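Local coordinates for protein ORF98 PTP-2 (Cydia pomonella granulosis virus, PDB 6I28) that probably acts as a dual-specificity protein phosphatase, removing phosphate from tyrosine and serine or threonine residues, possibly those of MAP kinases, at residues D10-Y24 with A130-P142. Sequence-based numbering, arbitrary orientation.
Sequences DATRINQDLFVGGFY and AFQYVYGKRAVHP
Asp10 OD2 is gripped by two donors, one of them Arg138 NH2 at 2.7 Å. The other, Tyr24 OH, reaches the anti lone pair of Asp10 OD2 at 2.6 Å. Asp10 OD1 takes Arg138 NH1 at 2.9 Å, so the salt bridge is bidentate and end-on. Both oxygens lie near the guanidinium plane, yet the nitrogens meet the carboxylate from above its own plane, the two groups being turned 33° apart. Arg138 NH1 also donates to Thr12 OG1 (2.8 Å), and Val20 O and Gly21 CA lie over one guanidinium face. Arginine suits this place because it combines length with many donors: with CG anti to the backbone N (chi1 180°) and the chain extended to NE, it runs past Thr12 and the CG1 of Val20, while its NE and NH2 also bond the carbonyls of Gly107 and Ala106.

At the hairpin's other end, Lys137, bent at chi2 (-98°) and chi4, lays its flexible chain alongside Ile14 O, and NZ donates to that oxygen at 3.0 Å from above the carbonyl plane. Ile14, beta-branched and apolar, suits its buried position: its CG2 meets Val134 CG2 at 3.9 Å and its CD1 touches the CB atoms of Lys137 and Arg138. Tyr133 has Asn15 CB at its ring edge, and its OH receives a weak bond from Lys137 NZ.

The contact thus joins the edge hairpin of strands 11-13 and 18-21 to the C-terminal end of helix 127-137. Arg138, its charge probably balanced by Asp10, also links the hairpin to Ala106 and Gly107, by sequence probably in the family's phosphate-binding loop, while Tyr24 probably helps orient the carboxylate.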
loop_
_atom_site.group_PDB
_atom_site.type_symbol
_atom_site.label_atom_id
_atom_site.label_comp_id
_atom_site.label_asym_id
_atom_site.label_seq_id
_atom_site.Cartn_x
_atom_site.Cartn_y
_atom_site.Cartn_z
ATOM N N ASP A 10 -8.232 5.196 11.952
ATOM C CA ASP A 10 -6.969 5.865 11.674
ATOM C C ASP A 10 -6.478 5.426 10.301
ATOM O O ASP A 10 -5.775 4.398 10.137
ATOM C CB ASP A 10 -5.943 5.575 12.763
ATOM C CG ASP A 10 -4.536 5.975 12.345
ATOM O OD1 ASP A 10 -4.369 7.126 11.865
ATOM O OD2 ASP A 10 -3.612 5.120 12.463
ATOM N N ALA A 11 -6.840 6.237 9.310
ATOM C CA ALA A 11 -6.351 6.142 7.952
ATOM C C ALA A 11 -6.288 7.543 7.351
ATOM O O ALA A 11 -7.047 8.445 7.727
ATOM C CB ALA A 11 -7.247 5.225 7.134
ATOM N N THR A 12 -5.412 7.694 6.372
ATOM C CA THR A 12 -5.092 8.983 5.790
ATOM C C THR A 12 -5.176 8.914 4.266
ATOM O O THR A 12 -4.699 7.946 3.653
ATOM C CB THR A 12 -3.691 9.403 6.211
ATOM O OG1 THR A 12 -3.497 9.164 7.607
ATOM C CG2 THR A 12 -3.474 10.860 5.905
ATOM N N ARG A 13 -5.796 9.922 3.658
ATOM C CA ARG A 13 -5.743 10.029 2.210
ATOM C C ARG A 13 -4.342 10.422 1.792
ATOM O O ARG A 13 -3.832 11.463 2.240
ATOM C CB ARG A 13 -6.743 11.045 1.659
ATOM C CG ARG A 13 -6.723 11.037 0.105
ATOM C CD ARG A 13 -7.702 12.033 -0.534
ATOM N NE ARG A 13 -9.104 11.583 -0.563
ATOM C CZ ARG A 13 -9.586 10.714 -1.441
ATOM N NH1 ARG A 13 -8.795 10.178 -2.347
ATOM N NH2 ARG A 13 -10.863 10.395 -1.427
ATOM N N ILE A 14 -3.720 9.609 0.943
ATOM C CA ILE A 14 -2.369 9.888 0.449
ATOM C C ILE A 14 -2.389 10.686 -0.864
ATOM O O ILE A 14 -1.607 11.626 -1.050
ATOM C CB ILE A 14 -1.601 8.550 0.275
ATOM C CG1 ILE A 14 -1.509 7.771 1.590
ATOM C CG2 ILE A 14 -0.181 8.788 -0.281
ATOM C CD1 ILE A 14 -0.962 8.626 2.757
ATOM N N ASN A 15 -3.232 10.323 -1.819
ATOM C CA ASN A 15 -3.438 11.052 -3.061
ATOM C C ASN A 15 -4.857 10.740 -3.535
ATOM O O ASN A 15 -5.659 10.208 -2.776
ATOM C CB ASN A 15 -2.343 10.729 -4.088
ATOM C CG ASN A 15 -2.359 9.301 -4.571
ATOM O OD1 ASN A 15 -3.326 8.545 -4.381
ATOM N ND2 ASN A 15 -1.266 8.910 -5.233
ATOM N N GLN A 16 -5.178 11.095 -4.789
ATOM C CA GLN A 16 -6.552 10.917 -5.250
ATOM C C GLN A 16 -6.939 9.447 -5.350
ATOM O O GLN A 16 -8.126 9.153 -5.399
ATOM C CB GLN A 16 -6.759 11.607 -6.594
ATOM C CG GLN A 16 -7.222 13.086 -6.446
ATOM C CD GLN A 16 -8.198 13.368 -5.258
ATOM O OE1 GLN A 16 -7.934 14.223 -4.400
ATOM N NE2 GLN A 16 -9.311 12.632 -5.213
ATOM N N ASP A 17 -5.969 8.526 -5.350
ATOM C CA ASP A 17 -6.243 7.101 -5.538
ATOM C C ASP A 17 -6.099 6.239 -4.295
ATOM O O ASP A 17 -6.629 5.116 -4.273
ATOM C CB ASP A 17 -5.281 6.486 -6.586
ATOM C CG ASP A 17 -5.284 7.194 -7.896
ATOM O OD1 ASP A 17 -6.395 7.515 -8.391
ATOM O OD2 ASP A 17 -4.141 7.492 -8.455
ATOM N N LEU A 18 -5.359 6.687 -3.272
ATOM C CA LEU A 18 -4.886 5.826 -2.201
ATOM C C LEU A 18 -5.135 6.411 -0.822
ATOM O O LEU A 18 -4.899 7.607 -0.606
ATOM C CB LEU A 18 -3.357 5.582 -2.310
ATOM C CG LEU A 18 -2.831 4.832 -3.507
ATOM C CD1 LEU A 18 -1.324 4.772 -3.387
ATOM C CD2 LEU A 18 -3.461 3.417 -3.638
ATOM N N PHE A 19 -5.625 5.560 0.082
ATOM C CA PHE A 19 -5.584 5.706 1.537
ATOM C C PHE A 19 -4.641 4.684 2.164
ATOM O O PHE A 19 -4.478 3.562 1.666
ATOM C CB PHE A 19 -6.970 5.529 2.160
ATOM C CG PHE A 19 -7.981 6.519 1.698
ATOM C CD1 PHE A 19 -8.593 6.415 0.469
ATOM C CD2 PHE A 19 -8.347 7.557 2.519
ATOM C CE1 PHE A 19 -9.525 7.341 0.099
ATOM C CE2 PHE A 19 -9.282 8.472 2.120
ATOM C CZ PHE A 19 -9.853 8.368 0.922
ATOM N N VAL A 20 -3.991 5.082 3.260
ATOM C CA VAL A 20 -3.184 4.173 4.080
ATOM C C VAL A 20 -3.631 4.265 5.543
ATOM O O VAL A 20 -3.845 5.360 6.082
ATOM C CB VAL A 20 -1.681 4.491 3.994
ATOM C CG1 VAL A 20 -0.965 3.664 5.016
ATOM C CG2 VAL A 20 -1.172 4.316 2.630
ATOM N N GLY A 21 -3.796 3.125 6.191
ATOM C CA GLY A 21 -4.178 3.128 7.581
ATOM C C GLY A 21 -3.882 1.827 8.276
ATOM O O GLY A 21 -3.209 0.942 7.730
ATOM N N GLY A 22 -4.415 1.719 9.487
ATOM C CA GLY A 22 -4.154 0.556 10.312
ATOM C C GLY A 22 -5.379 -0.312 10.512
ATOM O O GLY A 22 -6.272 -0.333 9.674
ATOM N N PHE A 23 -5.421 -1.017 11.625
ATOM C CA PHE A 23 -6.576 -1.804 12.033
ATOM C C PHE A 23 -6.418 -2.076 13.519
ATOM O O PHE A 23 -5.371 -2.585 13.966
ATOM C CB PHE A 23 -6.737 -3.117 11.227
ATOM C CG PHE A 23 -7.937 -3.923 11.690
ATOM C CD1 PHE A 23 -9.223 -3.444 11.463
ATOM C CD2 PHE A 23 -7.785 -5.122 12.374
ATOM C CE1 PHE A 23 -10.341 -4.126 11.923
ATOM C CE2 PHE A 23 -8.896 -5.809 12.833
ATOM C CZ PHE A 23 -10.182 -5.289 12.615
ATOM N N TYR A 24 -7.467 -1.778 14.294
ATOM C CA TYR A 24 -7.373 -1.817 15.750
ATOM C C TYR A 24 -8.527 -2.585 16.361
ATOM O O TYR A 24 -8.768 -2.461 17.566
ATOM C CB TYR A 24 -7.307 -0.400 16.331
ATOM C CG TYR A 24 -6.305 0.449 15.613
ATOM C CD1 TYR A 24 -4.988 0.512 16.044
ATOM C CD2 TYR A 24 -6.660 1.137 14.464
ATOM C CE1 TYR A 24 -4.049 1.268 15.355
ATOM C CE2 TYR A 24 -5.731 1.877 13.762
ATOM C CZ TYR A 24 -4.433 1.950 14.225
ATOM O OH TYR A 24 -3.507 2.702 13.534
ATOM N N ALA A 130 9.488 9.267 -3.258
ATOM C CA ALA A 130 8.163 8.793 -2.944
ATOM C C ALA A 130 7.908 8.774 -1.447
ATOM O O ALA A 130 6.774 9.006 -1.011
ATOM C CB ALA A 130 7.953 7.400 -3.538
ATOM N N PHE A 131 8.915 8.417 -0.647
ATOM C CA PHE A 131 8.713 8.343 0.785
ATOM C C PHE A 131 8.361 9.724 1.319
ATOM O O PHE A 131 7.415 9.890 2.082
ATOM C CB PHE A 131 9.952 7.771 1.470
ATOM C CG PHE A 131 10.002 8.056 2.947
ATOM C CD1 PHE A 131 9.255 7.360 3.864
ATOM C CD2 PHE A 131 10.832 9.053 3.414
ATOM C CE1 PHE A 131 9.329 7.664 5.223
ATOM C CE2 PHE A 131 10.897 9.366 4.769
ATOM C CZ PHE A 131 10.158 8.697 5.664
ATOM N N GLN A 132 9.134 10.745 0.943
ATOM C CA GLN A 132 8.799 12.081 1.422
ATOM C C GLN A 132 7.397 12.513 1.007
ATOM O O GLN A 132 6.684 13.123 1.812
ATOM C CB GLN A 132 9.851 13.102 0.961
ATOM C CG GLN A 132 11.281 12.789 1.455
ATOM C CD GLN A 132 11.508 13.098 2.959
ATOM O OE1 GLN A 132 12.394 12.526 3.598
ATOM N NE2 GLN A 132 10.688 13.978 3.515
ATOM N N TYR A 133 6.969 12.214 -0.222
ATOM C CA TYR A 133 5.608 12.582 -0.614
ATOM C C TYR A 133 4.590 11.939 0.331
ATOM O O TYR A 133 3.704 12.614 0.880
ATOM C CB TYR A 133 5.314 12.195 -2.076
ATOM C CG TYR A 133 3.917 12.640 -2.495
ATOM C CD1 TYR A 133 3.684 13.919 -3.009
ATOM C CD2 TYR A 133 2.813 11.792 -2.324
ATOM C CE1 TYR A 133 2.405 14.343 -3.357
ATOM C CE2 TYR A 133 1.520 12.204 -2.666
ATOM C CZ TYR A 133 1.323 13.477 -3.186
ATOM O OH TYR A 133 0.031 13.883 -3.519
ATOM N N VAL A 134 4.693 10.623 0.529
ATOM C CA VAL A 134 3.750 9.949 1.412
ATOM C C VAL A 134 3.855 10.466 2.840
ATOM O O VAL A 134 2.843 10.636 3.520
ATOM C CB VAL A 134 3.924 8.414 1.363
ATOM C CG1 VAL A 134 3.132 7.836 2.489
ATOM C CG2 VAL A 134 3.598 7.920 -0.017
ATOM N N TYR A 135 5.084 10.729 3.322
ATOM C CA TYR A 135 5.298 11.104 4.709
ATOM C C TYR A 135 4.734 12.487 4.988
ATOM O O TYR A 135 4.281 12.764 6.101
ATOM C CB TYR A 135 6.794 11.112 5.042
ATOM C CG TYR A 135 7.106 11.298 6.520
ATOM C CD1 TYR A 135 7.243 12.574 7.073
ATOM C CD2 TYR A 135 7.295 10.206 7.354
ATOM C CE1 TYR A 135 7.540 12.739 8.425
ATOM C CE2 TYR A 135 7.597 10.363 8.705
ATOM C CZ TYR A 135 7.708 11.626 9.229
ATOM O OH TYR A 135 7.997 11.782 10.558
ATOM N N GLY A 136 4.706 13.339 3.971
ATOM C CA GLY A 136 4.035 14.613 4.091
ATOM C C GLY A 136 2.549 14.527 4.361
ATOM O O GLY A 136 1.980 15.490 4.885
ATOM N N LYS A 137 1.890 13.416 3.997
ATOM C CA LYS A 137 0.467 13.260 4.296
ATOM C C LYS A 137 0.201 12.386 5.520
ATOM O O LYS A 137 -0.799 12.599 6.216
ATOM C CB LYS A 137 -0.291 12.667 3.095
ATOM C CG LYS A 137 0.044 13.302 1.730
ATOM C CD LYS A 137 -0.990 14.391 1.289
ATOM C CE LYS A 137 -0.794 14.814 -0.188
ATOM N NZ LYS A 137 -2.046 14.609 -0.995
ATOM N N ARG A 138 1.090 11.442 5.812
ATOM C CA ARG A 138 0.939 10.556 6.961
ATOM C C ARG A 138 2.340 10.161 7.379
ATOM O O ARG A 138 3.099 9.647 6.550
ATOM C CB ARG A 138 0.143 9.310 6.613
ATOM C CG ARG A 138 -0.058 8.307 7.804
ATOM C CD ARG A 138 -0.793 7.066 7.336
ATOM N NE ARG A 138 -0.991 6.070 8.400
ATOM C CZ ARG A 138 -1.932 6.129 9.346
ATOM N NH1 ARG A 138 -2.787 7.146 9.376
ATOM N NH2 ARG A 138 -2.031 5.170 10.276
ATOM N N ALA A 139 2.685 10.401 8.636
ATOM C CA ALA A 139 3.984 9.976 9.149
ATOM C C ALA A 139 4.075 8.460 9.032
ATOM O O ALA A 139 3.364 7.749 9.727
ATOM C CB ALA A 139 4.172 10.416 10.590
ATOM N N VAL A 140 4.923 7.958 8.154
ATOM C CA VAL A 140 5.139 6.526 7.984
ATOM C C VAL A 140 6.600 6.227 8.288
ATOM O O VAL A 140 7.450 7.132 8.331
ATOM C CB VAL A 140 4.757 6.073 6.554
ATOM C CG1 VAL A 140 3.297 6.293 6.318
ATOM C CG2 VAL A 140 5.599 6.889 5.540
ATOM N N HIS A 141 6.889 4.956 8.531
ATOM C CA HIS A 141 8.229 4.527 8.915
ATOM C C HIS A 141 8.410 3.060 8.527
ATOM O O HIS A 141 8.314 2.167 9.380
ATOM C CB HIS A 141 8.465 4.721 10.417
ATOM C CG HIS A 141 9.912 4.673 10.805
ATOM N ND1 HIS A 141 10.411 3.769 11.719
ATOM C CD2 HIS A 141 10.971 5.402 10.385
ATOM C CE1 HIS A 141 11.712 3.958 11.864
ATOM N NE2 HIS A 141 12.076 4.949 11.073
ATOM N N PRO A 142 8.687 2.779 7.256
ATOM C CA PRO A 142 8.870 1.388 6.836
ATOM C C PRO A 142 10.061 0.759 7.533
ATOM O O PRO A 142 11.118 1.381 7.707
ATOM C CB PRO A 142 9.087 1.496 5.318
ATOM C CG PRO A 142 8.450 2.799 4.936
ATOM C CD PRO A 142 8.735 3.709 6.115
#